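Local coordinates for protein alpha-fucosidase (Bifidobacterium bifidum, PDB 2EAB) that probably releases alpha-1,2-linked L-fucose from glycans by hydrolysis, this chain being the catalytic region of a longer, calcium-binding and probably membrane-attached protein, at residues A[78-83]-A[486-491]; A[131-136]-A[407-412]; A[193-198]-A[274-279]; A[248-253]-A[269-274]; A[785-790]-A[871-876]. One frame throughout, in Å; residues are numbered along the deposited sequence.

Interaction 1 (A[78-83]-A[486-491]); sequences TLWTGG and ENTAYG
The loop carrying Trp-80 and Gly-83 runs beside the turn carrying Ala-489 and Tyr-490, closing to 5.1 Å between Gly-83 CA and Tyr-490 CA. Two aromatic side chains bridge it. Ala-489 CB sits over a face of the Trp-80 indole in a CH-pi contact, 3.7 Å from the centroid of the five-membered ring. Its amide N lies above the same ring system, buried and without a polar partner. The six-membered end of the indole is met by Thr-488, whose CB comes within 3.5 Å of Trp-80 CZ3. Tyr-490 CG lies anti to the carbonyl carbon (chi1 -57°), sending the ring along Gly-82 and Gly-83: Gly-82 O lies over one face, Ala-489 CB over the opposite one, and OH, tilted from the carbonyl plane, donates at 2.8 Å to Trp-80 O, an oxygen that also accepts from Asn-238 ND2. A side chain on Gly-83 would hit this ring. Thr-488 OG1 accepts from Tyr-490 N at 3.0 Å, closing an ST turn. At this junction of the N-terminal and catalytic domains, Thr-81 and Gly-83 bond through the backbone to Asn-135 and Glu-132, Leu-79 touches strand 228-235, and Asn-487 pairs with Phe-419 of strand 419-420.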
# COMPACT_ATOMS: atom_id res chain seq x y z
N THR A 78 5.41 0.61 15.64
CA THR A 78 5.66 1.97 16.13
C THR A 78 7.09 2.25 16.57
O THR A 78 7.37 3.32 17.10
CB THR A 78 4.70 2.37 17.29
OG1 THR A 78 5.00 1.61 18.47
CG2 THR A 78 3.24 2.16 16.90
N LEU A 79 8.01 1.30 16.33
CA LEU A 79 9.40 1.50 16.74
C LEU A 79 10.10 2.38 15.72
O LEU A 79 10.77 1.91 14.79
CB LEU A 79 10.13 0.17 16.96
CG LEU A 79 11.42 0.32 17.79
CD1 LEU A 79 11.10 0.61 19.26
CD2 LEU A 79 12.29 -0.90 17.67
N TRP A 80 9.92 3.69 15.92
CA TRP A 80 10.34 4.73 15.00
C TRP A 80 11.22 5.74 15.72
O TRP A 80 10.82 6.29 16.75
CB TRP A 80 9.09 5.45 14.49
CG TRP A 80 8.56 5.00 13.16
CD1 TRP A 80 7.65 4.01 12.91
CD2 TRP A 80 8.89 5.57 11.91
NE1 TRP A 80 7.41 3.93 11.55
CE2 TRP A 80 8.17 4.88 10.91
CE3 TRP A 80 9.74 6.62 11.52
CZ2 TRP A 80 8.28 5.20 9.55
CZ3 TRP A 80 9.85 6.93 10.18
CH2 TRP A 80 9.12 6.22 9.21
N THR A 81 12.41 5.99 15.19
CA THR A 81 13.21 7.13 15.64
C THR A 81 12.69 8.40 14.97
O THR A 81 11.82 8.35 14.11
CB THR A 81 14.70 6.95 15.32
OG1 THR A 81 14.86 6.73 13.92
CG2 THR A 81 15.31 5.78 16.10
N GLY A 82 13.23 9.55 15.38
CA GLY A 82 12.80 10.85 14.89
C GLY A 82 11.72 11.48 15.76
O GLY A 82 11.33 10.94 16.80
N GLY A 83 11.23 12.64 15.32
CA GLY A 83 10.08 13.26 15.97
C GLY A 83 10.44 14.05 17.21
O GLY A 83 11.61 14.31 17.49
N GLU A 486 8.49 12.09 1.48
CA GLU A 486 9.01 11.35 2.62
C GLU A 486 8.26 11.73 3.88
O GLU A 486 8.35 12.87 4.34
CB GLU A 486 10.50 11.61 2.81
CG GLU A 486 11.35 11.21 1.62
CD GLU A 486 12.82 11.23 1.96
OE1 GLU A 486 13.24 12.11 2.75
OE2 GLU A 486 13.55 10.38 1.42
N ASN A 487 7.53 10.76 4.43
CA ASN A 487 6.74 10.94 5.63
C ASN A 487 7.12 9.91 6.69
O ASN A 487 7.82 8.94 6.39
CB ASN A 487 5.25 10.89 5.28
CG ASN A 487 4.76 12.20 4.71
OD1 ASN A 487 4.37 13.10 5.45
ND2 ASN A 487 4.82 12.34 3.39
N THR A 488 6.70 10.16 7.92
CA THR A 488 7.14 9.34 9.05
C THR A 488 5.99 9.11 10.02
O THR A 488 4.84 9.45 9.73
CB THR A 488 8.30 10.01 9.82
OG1 THR A 488 7.79 11.15 10.52
CG2 THR A 488 9.44 10.42 8.89
N ALA A 489 6.30 8.56 11.18
CA ALA A 489 5.33 8.40 12.26
C ALA A 489 5.04 9.72 13.00
O ALA A 489 4.15 9.76 13.86
CB ALA A 489 5.81 7.34 13.25
N TYR A 490 5.79 10.78 12.69
CA TYR A 490 5.82 11.98 13.53
C TYR A 490 5.53 13.30 12.81
O TYR A 490 6.06 14.36 13.18
CB TYR A 490 7.17 12.08 14.25
CG TYR A 490 7.52 10.89 15.10
CD1 TYR A 490 6.79 10.59 16.24
CD2 TYR A 490 8.60 10.07 14.77
CE1 TYR A 490 7.11 9.50 17.03
CE2 TYR A 490 8.93 8.97 15.56
CZ TYR A 490 8.18 8.70 16.69
OH TYR A 490 8.48 7.62 17.50
N GLY A 491 4.66 13.27 11.80
CA GLY A 491 4.27 14.51 11.15
C GLY A 491 5.41 15.25 10.46
O GLY A 491 5.48 16.48 10.51

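Interaction 2 (A[131-136]-A[407-412]); sequences AEQGNY and DNAHGN
Van der Waals packing joins Gln-133 to Ala-409. The glutamine side chain lies along the alanine methyl, with Gln-133 CB, CG and CD all close to it, CD at 3.5 Å from Ala-409 CB. A chi1 of -175° swings CG away from the backbone N and the chain is extended beyond it, which lays these three carbons along the methyl. From another direction Gly-134 O comes within 3.3 Å of Ala-409 CB, and the carbonyl oxygen of the Asn-408 amide, OD1, rests on Ala-131, 3.3 Å from its CA. Beyond the methyl, the Gln-133 and His-410 side chains cross at about a right angle.

The helix 130-133 ends here: Gly-134 leaves helical angles with positive phi (69°), and the chain swings out to present Asn-135 to the loop 407-412 of the catalytic domain.

Water carries the polar contact of Asn-135. Its ND2 donates to a water at 3.0 Å; this water donates to Asn-408 O at 2.8 Å and accepts from Asn-412 N at 2.9 Å. A second water takes the N-H of Gly-411 at 2.8 Å and bonds weakly to Asn-135 ND2, putting two waters between the asparagine amide and the loop.

Some polar groups find partners outside the two segments. Gln-133 NE2 bonds Glu-486 OE1, and with a leucine in its place that carboxylate oxygen would probably lose this amide donor. Asp-407 O accepts from Thr-81 OG1, and Asp-407 OD2 is bonded to Ser-216.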
# COMPACT_ATOMS: atom_id res chain seq x y z
N ALA A 131 18.34 12.99 12.06
CA ALA A 131 17.95 12.50 13.39
C ALA A 131 16.52 12.90 13.74
O ALA A 131 15.84 12.18 14.46
CB ALA A 131 18.91 13.02 14.45
N GLU A 132 16.09 14.06 13.25
CA GLU A 132 14.69 14.48 13.41
C GLU A 132 13.76 13.69 12.51
O GLU A 132 12.65 13.34 12.90
CB GLU A 132 14.53 15.96 13.09
CG GLU A 132 15.04 16.92 14.14
CD GLU A 132 14.65 18.36 13.83
OE1 GLU A 132 14.30 18.65 12.66
OE2 GLU A 132 14.68 19.19 14.76
N GLN A 133 14.20 13.43 11.28
CA GLN A 133 13.39 12.65 10.36
C GLN A 133 13.18 11.25 10.92
O GLN A 133 12.05 10.77 11.00
CB GLN A 133 14.05 12.58 8.99
CG GLN A 133 13.17 11.89 7.97
CD GLN A 133 13.66 12.04 6.54
OE1 GLN A 133 14.63 12.75 6.26
NE2 GLN A 133 12.97 11.38 5.62
N GLY A 134 14.28 10.61 11.31
CA GLY A 134 14.22 9.25 11.82
C GLY A 134 13.84 8.25 10.76
O GLY A 134 13.91 8.53 9.56
N ASN A 135 13.48 7.06 11.21
CA ASN A 135 13.14 5.94 10.35
C ASN A 135 12.53 4.81 11.17
O ASN A 135 12.52 4.87 12.40
CB ASN A 135 14.34 5.47 9.50
CG ASN A 135 15.50 4.89 10.32
OD1 ASN A 135 15.58 5.00 11.55
ND2 ASN A 135 16.43 4.27 9.61
N TYR A 136 12.00 3.82 10.47
CA TYR A 136 11.48 2.61 11.08
C TYR A 136 12.63 1.67 11.42
O TYR A 136 13.52 1.47 10.60
CB TYR A 136 10.57 1.91 10.08
CG TYR A 136 9.85 0.69 10.61
CD1 TYR A 136 9.04 0.76 11.74
CD2 TYR A 136 9.93 -0.53 9.94
CE1 TYR A 136 8.35 -0.35 12.20
CE2 TYR A 136 9.24 -1.65 10.39
CZ TYR A 136 8.45 -1.55 11.52
OH TYR A 136 7.74 -2.64 11.97
N ASP A 407 19.75 4.83 13.70
CA ASP A 407 19.04 5.98 14.28
C ASP A 407 18.45 6.94 13.26
O ASP A 407 17.36 7.46 13.46
CB ASP A 407 19.97 6.77 15.20
CG ASP A 407 20.09 6.18 16.59
OD1 ASP A 407 19.60 5.06 16.85
OD2 ASP A 407 20.72 6.86 17.44
N ASN A 408 19.19 7.21 12.19
CA ASN A 408 18.88 8.35 11.33
C ASN A 408 18.30 7.96 9.98
O ASN A 408 18.54 6.85 9.48
CB ASN A 408 20.14 9.20 11.11
CG ASN A 408 20.62 9.92 12.36
OD1 ASN A 408 19.96 9.90 13.40
ND2 ASN A 408 21.74 10.61 12.25
N ALA A 409 17.54 8.89 9.40
CA ALA A 409 17.03 8.73 8.04
C ALA A 409 18.16 8.53 7.05
O ALA A 409 19.30 8.98 7.27
CB ALA A 409 16.22 9.94 7.66
N HIS A 410 17.83 7.85 5.95
CA HIS A 410 18.78 7.60 4.86
C HIS A 410 20.06 6.96 5.41
O HIS A 410 21.18 7.29 4.98
CB HIS A 410 19.07 8.90 4.08
CG HIS A 410 17.85 9.73 3.76
ND1 HIS A 410 16.96 9.40 2.76
CD2 HIS A 410 17.39 10.88 4.30
CE1 HIS A 410 16.00 10.30 2.71
NE2 HIS A 410 16.24 11.22 3.63
N GLY A 411 19.88 6.05 6.36
CA GLY A 411 20.97 5.40 7.07
C GLY A 411 21.08 3.92 6.74
O GLY A 411 21.37 3.56 5.59
N ASN A 412 20.84 3.07 7.72
CA ASN A 412 21.00 1.62 7.56
C ASN A 412 19.83 0.91 6.89
O ASN A 412 19.93 -0.26 6.51
CB ASN A 412 21.26 0.95 8.91
CG ASN A 412 22.57 1.36 9.54
OD1 ASN A 412 23.50 1.79 8.86
ND2 ASN A 412 22.64 1.23 10.86
O HOH W 1 17.78 4.49 7.22
O HOH W 2 19.42 4.19 10.00

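Interaction 3 (A[193-198]-A[274-279]); sequences ARLTAS and VTLYIA
Arg-194 and Thr-275 face each other as a non-hydrogen-bonded pair on one side of an antiparallel sheet, and their side chains cross obliquely. The arginine sets out with CG opposite its own N (chi1 176°), then bends at chi2 (71°), which folds the guanidinium back over the neighbouring strand. NH1 donates to Thr-275 OG1 at 2.9 Å, with the hydroxyl oxygen close to the guanidinium plane, while Val-274 N lies over one face of the group. The methyl of Thr-275 is turned elsewhere, CG2 resting over a face of the Tyr-277 ring.

On the other side of the sheet the pairs are apolar. Leu-195 and Val-274 cross with Leu-195 CB 3.7 Å from Val-274 CG2, and Ala-193 CB stands 4.0 Å from Leu-276 CB. These residues look toward strand 203-208 of the second sheet, where Phe-205 touches both Leu-195 and Val-274: the core of a beta-sandwich.

Four backbone bonds lock the register, two between Ala-193 and Leu-276 and two between Leu-195 and Val-274. Leu-195 N to Val-274 O is 2.9 Å and almost straight, at 179°.

Arg-194, partly exposed, has further partners, a salt bridge to Asp-251 and a cation-pi contact with Tyr-316. The chemistry is thus divided by face: the guanidinium, bonded to a neutral hydroxyl and an anion, is probably held in its rotation, while the face of Leu-195 and Val-274 is packed by apolar side chains without polar bonds between them.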
# COMPACT_ATOMS: atom_id res chain seq x y z
N ALA A 193 4.35 -18.86 19.76
CA ALA A 193 5.23 -19.90 19.23
C ALA A 193 4.92 -21.20 19.96
O ALA A 193 5.11 -21.30 21.18
CB ALA A 193 6.69 -19.52 19.39
N ARG A 194 4.42 -22.18 19.21
CA ARG A 194 4.10 -23.49 19.74
C ARG A 194 5.20 -24.45 19.31
O ARG A 194 5.43 -24.65 18.12
CB ARG A 194 2.74 -23.95 19.20
CG ARG A 194 2.31 -25.36 19.61
CD ARG A 194 1.96 -25.43 21.08
NE ARG A 194 1.62 -26.79 21.49
CZ ARG A 194 1.49 -27.20 22.75
NH1 ARG A 194 1.67 -26.35 23.75
NH2 ARG A 194 1.18 -28.46 23.01
N LEU A 195 5.89 -25.02 20.30
CA LEU A 195 7.07 -25.85 20.04
C LEU A 195 6.88 -27.23 20.64
O LEU A 195 6.47 -27.35 21.79
CB LEU A 195 8.32 -25.19 20.63
CG LEU A 195 8.52 -23.69 20.35
CD1 LEU A 195 9.63 -23.12 21.20
CD2 LEU A 195 8.79 -23.43 18.88
N THR A 196 7.17 -28.27 19.85
CA THR A 196 7.03 -29.65 20.31
C THR A 196 8.21 -30.54 19.93
O THR A 196 8.93 -30.27 18.97
CB THR A 196 5.74 -30.34 19.78
OG1 THR A 196 5.93 -30.74 18.41
CG2 THR A 196 4.51 -29.43 19.90
N ALA A 197 8.40 -31.59 20.73
CA ALA A 197 9.25 -32.72 20.37
C ALA A 197 8.39 -33.99 20.43
O ALA A 197 7.46 -34.06 21.24
CB ALA A 197 10.42 -32.83 21.31
N SER A 198 8.69 -34.97 19.59
CA SER A 198 7.87 -36.19 19.50
C SER A 198 8.10 -37.15 20.67
O SER A 198 7.25 -38.01 20.94
CB SER A 198 8.13 -36.91 18.17
OG SER A 198 9.49 -37.27 18.05
N VAL A 274 5.76 -26.81 24.51
CA VAL A 274 5.68 -25.51 25.17
C VAL A 274 4.96 -24.49 24.28
O VAL A 274 4.99 -24.59 23.05
CB VAL A 274 7.09 -24.94 25.55
CG1 VAL A 274 7.83 -25.88 26.49
CG2 VAL A 274 7.93 -24.66 24.32
N THR A 275 4.31 -23.52 24.91
CA THR A 275 3.76 -22.37 24.20
C THR A 275 4.43 -21.11 24.72
O THR A 275 4.50 -20.87 25.93
CB THR A 275 2.23 -22.25 24.38
OG1 THR A 275 1.61 -23.50 24.05
CG2 THR A 275 1.66 -21.15 23.47
N LEU A 276 4.96 -20.32 23.79
CA LEU A 276 5.51 -19.01 24.09
C LEU A 276 4.49 -17.95 23.71
O LEU A 276 3.93 -17.98 22.62
CB LEU A 276 6.80 -18.77 23.31
CG LEU A 276 8.14 -19.24 23.90
CD1 LEU A 276 8.14 -20.70 24.34
CD2 LEU A 276 9.26 -18.97 22.91
N TYR A 277 4.24 -17.02 24.64
CA TYR A 277 3.42 -15.85 24.36
C TYR A 277 4.33 -14.63 24.35
O TYR A 277 5.03 -14.36 25.33
CB TYR A 277 2.31 -15.71 25.40
CG TYR A 277 1.32 -16.85 25.36
CD1 TYR A 277 0.29 -16.86 24.42
CD2 TYR A 277 1.43 -17.92 26.25
CE1 TYR A 277 -0.62 -17.91 24.37
CE2 TYR A 277 0.52 -18.97 26.21
CZ TYR A 277 -0.50 -18.96 25.27
OH TYR A 277 -1.40 -20.00 25.22
N ILE A 278 4.32 -13.92 23.23
CA ILE A 278 5.23 -12.81 23.00
C ILE A 278 4.42 -11.55 22.73
O ILE A 278 3.56 -11.53 21.85
CB ILE A 278 6.17 -13.10 21.81
CG1 ILE A 278 6.97 -14.39 22.04
CG2 ILE A 278 7.11 -11.91 21.57
CD1 ILE A 278 7.00 -15.32 20.85
N ALA A 279 4.70 -10.50 23.49
CA ALA A 279 4.06 -9.21 23.26
C ALA A 279 5.09 -8.10 23.29
O ALA A 279 6.17 -8.25 23.87
CB ALA A 279 2.98 -8.95 24.30

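Interaction 4 (A[248-253]-A[269-274]); sequences VVLDNG and SDAKAV
Asp-251 leans along Ala-273 just beyond Leu-250, beside strand 273-282. Starting at CB, the aspartate is 3.3 Å from Ala-273 O. One atom further, CG lies 3.6 Å from the same oxygen and nearly as close to the Ala-273 methyl. At the tip the carboxylate divides: OD1 stays near the carbonyl of Ala-273, whereas OD2 touches Ala-273 CB at 3.4 Å and is also the oxygen used in the salt bridge to Arg-194 NH2 of the strand beyond. The arginine probably offsets the carboxylate's charge. Asp-251 N donates to Ala-273 O at 3.0 Å with a bond angle of 163°.

Before the aspartate, Leu-250 pairs with Val-274 in the non-hydrogen-bonded manner; the two side chains lie side by side, pointing the same way. With CG turned opposite the carbonyl carbon (chi1 -56°), Leu-250 brings CD2 to 3.6 Å from Val-274 CG1. The other contact of that methyl is Ala-271 CB, across the corner made at residue 270.

There the chain turns between the two sheets of a beta-sandwich, leaving strand 266-271 of one and entering strand 273-282 of the other, in the N-terminal domain of the glycosidase, away from the calcium sites.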
# COMPACT_ATOMS: atom_id res chain seq x y z
N VAL A 248 6.87 -18.12 28.91
CA VAL A 248 7.08 -19.51 28.52
C VAL A 248 6.18 -20.42 29.36
O VAL A 248 6.30 -20.48 30.58
CB VAL A 248 8.56 -19.93 28.68
CG1 VAL A 248 8.78 -21.36 28.22
CG2 VAL A 248 9.47 -18.98 27.91
N VAL A 249 5.27 -21.12 28.68
CA VAL A 249 4.30 -21.99 29.36
C VAL A 249 4.52 -23.46 28.99
O VAL A 249 4.29 -23.86 27.85
CB VAL A 249 2.83 -21.57 29.07
CG1 VAL A 249 1.85 -22.39 29.90
CG2 VAL A 249 2.63 -20.08 29.34
N LEU A 250 4.97 -24.25 29.96
CA LEU A 250 5.20 -25.68 29.78
C LEU A 250 3.88 -26.43 29.81
O LEU A 250 3.04 -26.18 30.67
CB LEU A 250 6.10 -26.23 30.88
CG LEU A 250 7.49 -25.63 31.16
CD1 LEU A 250 8.03 -26.16 32.48
CD2 LEU A 250 8.46 -25.94 30.03
N ASP A 251 3.70 -27.36 28.87
CA ASP A 251 2.54 -28.26 28.88
C ASP A 251 2.52 -29.11 30.14
O ASP A 251 3.53 -29.70 30.51
CB ASP A 251 2.56 -29.18 27.66
CG ASP A 251 1.84 -28.59 26.46
OD1 ASP A 251 1.74 -27.35 26.36
OD2 ASP A 251 1.38 -29.38 25.61
N ASN A 252 1.36 -29.14 30.80
CA ASN A 252 1.12 -29.97 31.99
C ASN A 252 2.15 -29.77 33.11
O ASN A 252 2.27 -30.61 34.01
CB ASN A 252 1.03 -31.46 31.60
CG ASN A 252 0.10 -31.71 30.43
OD1 ASN A 252 -1.08 -31.36 30.47
ND2 ASN A 252 0.63 -32.32 29.37
N GLY A 253 2.87 -28.65 33.06
CA GLY A 253 3.97 -28.38 33.98
C GLY A 253 5.12 -29.36 33.83
O GLY A 253 5.97 -29.48 34.72
N SER A 269 14.16 -27.12 29.69
CA SER A 269 14.82 -28.42 29.72
C SER A 269 13.83 -29.54 30.03
O SER A 269 12.89 -29.35 30.80
CB SER A 269 15.96 -28.42 30.74
OG SER A 269 15.47 -28.19 32.04
N ASP A 270 14.05 -30.69 29.41
CA ASP A 270 13.31 -31.93 29.68
C ASP A 270 11.80 -31.81 29.44
O ASP A 270 10.99 -32.47 30.10
CB ASP A 270 13.59 -32.42 31.12
CG ASP A 270 15.07 -32.42 31.45
OD1 ASP A 270 15.86 -32.99 30.67
OD2 ASP A 270 15.44 -31.86 32.50
N ALA A 271 11.43 -30.98 28.47
CA ALA A 271 10.02 -30.77 28.13
C ALA A 271 9.62 -31.60 26.92
O ALA A 271 10.45 -32.29 26.32
CB ALA A 271 9.75 -29.29 27.89
N LYS A 272 8.34 -31.54 26.58
CA LYS A 272 7.82 -32.19 25.38
C LYS A 272 7.14 -31.17 24.47
O LYS A 272 7.30 -31.21 23.25
CB LYS A 272 6.86 -33.33 25.74
CG LYS A 272 6.53 -34.25 24.57
CD LYS A 272 5.49 -35.29 24.95
CE LYS A 272 5.21 -36.22 23.78
NZ LYS A 272 4.14 -37.21 24.08
N ALA A 273 6.36 -30.27 25.07
CA ALA A 273 5.66 -29.22 24.34
C ALA A 273 5.57 -27.95 25.17
O ALA A 273 5.34 -28.00 26.38
CB ALA A 273 4.28 -29.69 23.93
N VAL A 274 5.76 -26.81 24.51
CA VAL A 274 5.68 -25.51 25.17
C VAL A 274 4.96 -24.49 24.28
O VAL A 274 4.99 -24.59 23.05
CB VAL A 274 7.09 -24.94 25.55
CG1 VAL A 274 7.83 -25.88 26.49
CG2 VAL A 274 7.93 -24.66 24.32

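Interaction 5 (A[785-790]-A[871-876]); sequences STFTDT and KVVTNA
The Phe-787 ring and the Asn-875 amide lie with their planes only 7° apart, although the side chains carrying them cross at about a right angle. The amide nitrogen is the nearer end, ND2 being 3.5 Å from Phe-787 CE1, while OD1 accepts from Ala-879 N. Over one face of the ring, displaced toward the rim, sits a water that accepts from Thr-788 N and from Asn-875 ND2 (3.0 Å), tying the amide to the strand that bears the phenylalanine. Phe-787 CE2 is also 4.0 Å from Val-873 CG2, the two side chains sliding past each other in opposite directions.

A chi1 of -175° carries the ring there; with an alanine in its place, the amide of Asn-875 and the Val-873 methyl would probably lose their apolar backing, and a gap would open where Leu-881 and Tyr-795 also touch the ring.

Further along, Asp-789 OD2 packs against Val-873 CB and bonds Tyr-795 OH, while OD1 accepts from Lys-793 N. Thr-790 N donates to Thr-874 O at 3.0 Å in the carbonyl plane, and a second water joins Thr-788 O to Ala-876 N.

The touching parts, 787-790 and 873-876, run 75° apart where a hairpin meets an edge strand of a mixed sheet. The chemistry implies a seam that is polar at the surface, with one direct backbone bond and two waters, while the phenylalanine fills its inner side.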
# COMPACT_ATOMS: atom_id res chain seq x y z
N SER A 785 -14.93 3.72 -14.26
CA SER A 785 -15.25 4.55 -15.42
C SER A 785 -16.70 5.02 -15.44
O SER A 785 -17.51 4.61 -14.61
CB SER A 785 -14.88 3.83 -16.71
OG SER A 785 -14.87 4.74 -17.79
N THR A 786 -16.99 5.91 -16.38
CA THR A 786 -18.33 6.42 -16.62
C THR A 786 -18.70 6.13 -18.07
O THR A 786 -17.96 6.47 -19.00
CB THR A 786 -18.42 7.92 -16.32
OG1 THR A 786 -18.22 8.12 -14.91
CG2 THR A 786 -19.78 8.49 -16.71
N PHE A 787 -19.85 5.50 -18.25
CA PHE A 787 -20.41 5.11 -19.55
C PHE A 787 -21.42 6.17 -19.97
O PHE A 787 -22.19 6.66 -19.13
CB PHE A 787 -21.10 3.76 -19.37
CG PHE A 787 -21.63 3.14 -20.64
CD1 PHE A 787 -20.88 2.19 -21.33
CD2 PHE A 787 -22.92 3.42 -21.09
CE1 PHE A 787 -21.39 1.57 -22.47
CE2 PHE A 787 -23.44 2.81 -22.22
CZ PHE A 787 -22.67 1.88 -22.91
N THR A 788 -21.42 6.51 -21.25
CA THR A 788 -22.42 7.43 -21.79
C THR A 788 -23.13 6.76 -22.94
O THR A 788 -22.51 6.45 -23.96
CB THR A 788 -21.78 8.75 -22.27
OG1 THR A 788 -21.02 9.33 -21.21
CG2 THR A 788 -22.85 9.74 -22.72
N ASP A 789 -24.43 6.52 -22.80
CA ASP A 789 -25.17 5.90 -23.90
C ASP A 789 -25.45 6.93 -25.00
O ASP A 789 -25.18 8.12 -24.82
CB ASP A 789 -26.42 5.12 -23.43
CG ASP A 789 -27.56 6.01 -22.96
OD1 ASP A 789 -27.64 7.20 -23.32
OD2 ASP A 789 -28.41 5.48 -22.21
N THR A 790 -25.96 6.48 -26.14
CA THR A 790 -26.14 7.40 -27.27
C THR A 790 -27.22 8.47 -27.03
O THR A 790 -27.25 9.48 -27.73
CB THR A 790 -26.44 6.66 -28.59
OG1 THR A 790 -27.61 5.86 -28.43
CG2 THR A 790 -25.28 5.77 -29.00
N LYS A 871 -32.61 -3.25 -18.41
CA LYS A 871 -32.53 -2.49 -19.65
C LYS A 871 -31.13 -2.64 -20.24
O LYS A 871 -30.14 -2.71 -19.51
CB LYS A 871 -32.84 -1.01 -19.40
CG LYS A 871 -34.22 -0.74 -18.78
CD LYS A 871 -35.35 -1.02 -19.76
CE LYS A 871 -36.70 -0.98 -19.05
NZ LYS A 871 -37.80 -1.42 -19.94
N VAL A 872 -31.06 -2.70 -21.56
CA VAL A 872 -29.78 -2.67 -22.26
C VAL A 872 -29.59 -1.27 -22.83
O VAL A 872 -30.45 -0.78 -23.59
CB VAL A 872 -29.71 -3.74 -23.38
CG1 VAL A 872 -28.41 -3.62 -24.17
CG2 VAL A 872 -29.85 -5.14 -22.80
N VAL A 873 -28.50 -0.62 -22.44
CA VAL A 873 -28.12 0.68 -22.99
C VAL A 873 -26.82 0.52 -23.78
O VAL A 873 -26.00 -0.33 -23.45
CB VAL A 873 -28.00 1.78 -21.90
CG1 VAL A 873 -29.35 2.00 -21.22
CG2 VAL A 873 -26.92 1.45 -20.88
N THR A 874 -26.65 1.34 -24.81
CA THR A 874 -25.54 1.17 -25.74
C THR A 874 -24.92 2.52 -26.08
O THR A 874 -25.62 3.52 -26.23
CB THR A 874 -26.01 0.43 -27.02
OG1 THR A 874 -26.63 -0.80 -26.64
CG2 THR A 874 -24.85 0.12 -27.96
N ASN A 875 -23.59 2.55 -26.17
CA ASN A 875 -22.89 3.76 -26.57
C ASN A 875 -22.58 3.79 -28.07
O ASN A 875 -22.89 2.85 -28.80
CB ASN A 875 -21.63 4.01 -25.70
CG ASN A 875 -20.50 3.04 -25.98
OD1 ASN A 875 -20.49 2.33 -26.99
ND2 ASN A 875 -19.52 3.02 -25.09
N ALA A 876 -21.99 4.90 -28.51
CA ALA A 876 -21.74 5.13 -29.93
C ALA A 876 -20.80 4.10 -30.56
O ALA A 876 -20.83 3.90 -31.77
CB ALA A 876 -21.22 6.54 -30.16
O HOH W 3 -19.42 5.09 -22.89
O HOH W 4 -22.36 7.17 -26.68

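From the N terminus, the chain opens interaction 1 at 78-83, interaction 2 at 131-136, interaction 3 at 193-198 and interaction 4 at 248-253. They close in reverse order, at 269-274, 274-279, 407-412 and 486-491, so each is nested within the one before and none crosses. Interactions 3 and 4 share Val-274 and put strand 273-282 between strands 190-197 and 241-250, all within the N-terminal domain. Interactions 1 and 2 touch each other and join that domain to the catalytic domain. Interaction 5 comes later, in series, across the chain's centre, its centre about 48 Å from that of interaction 1, joining a hairpin strand to an edge strand near the C terminus.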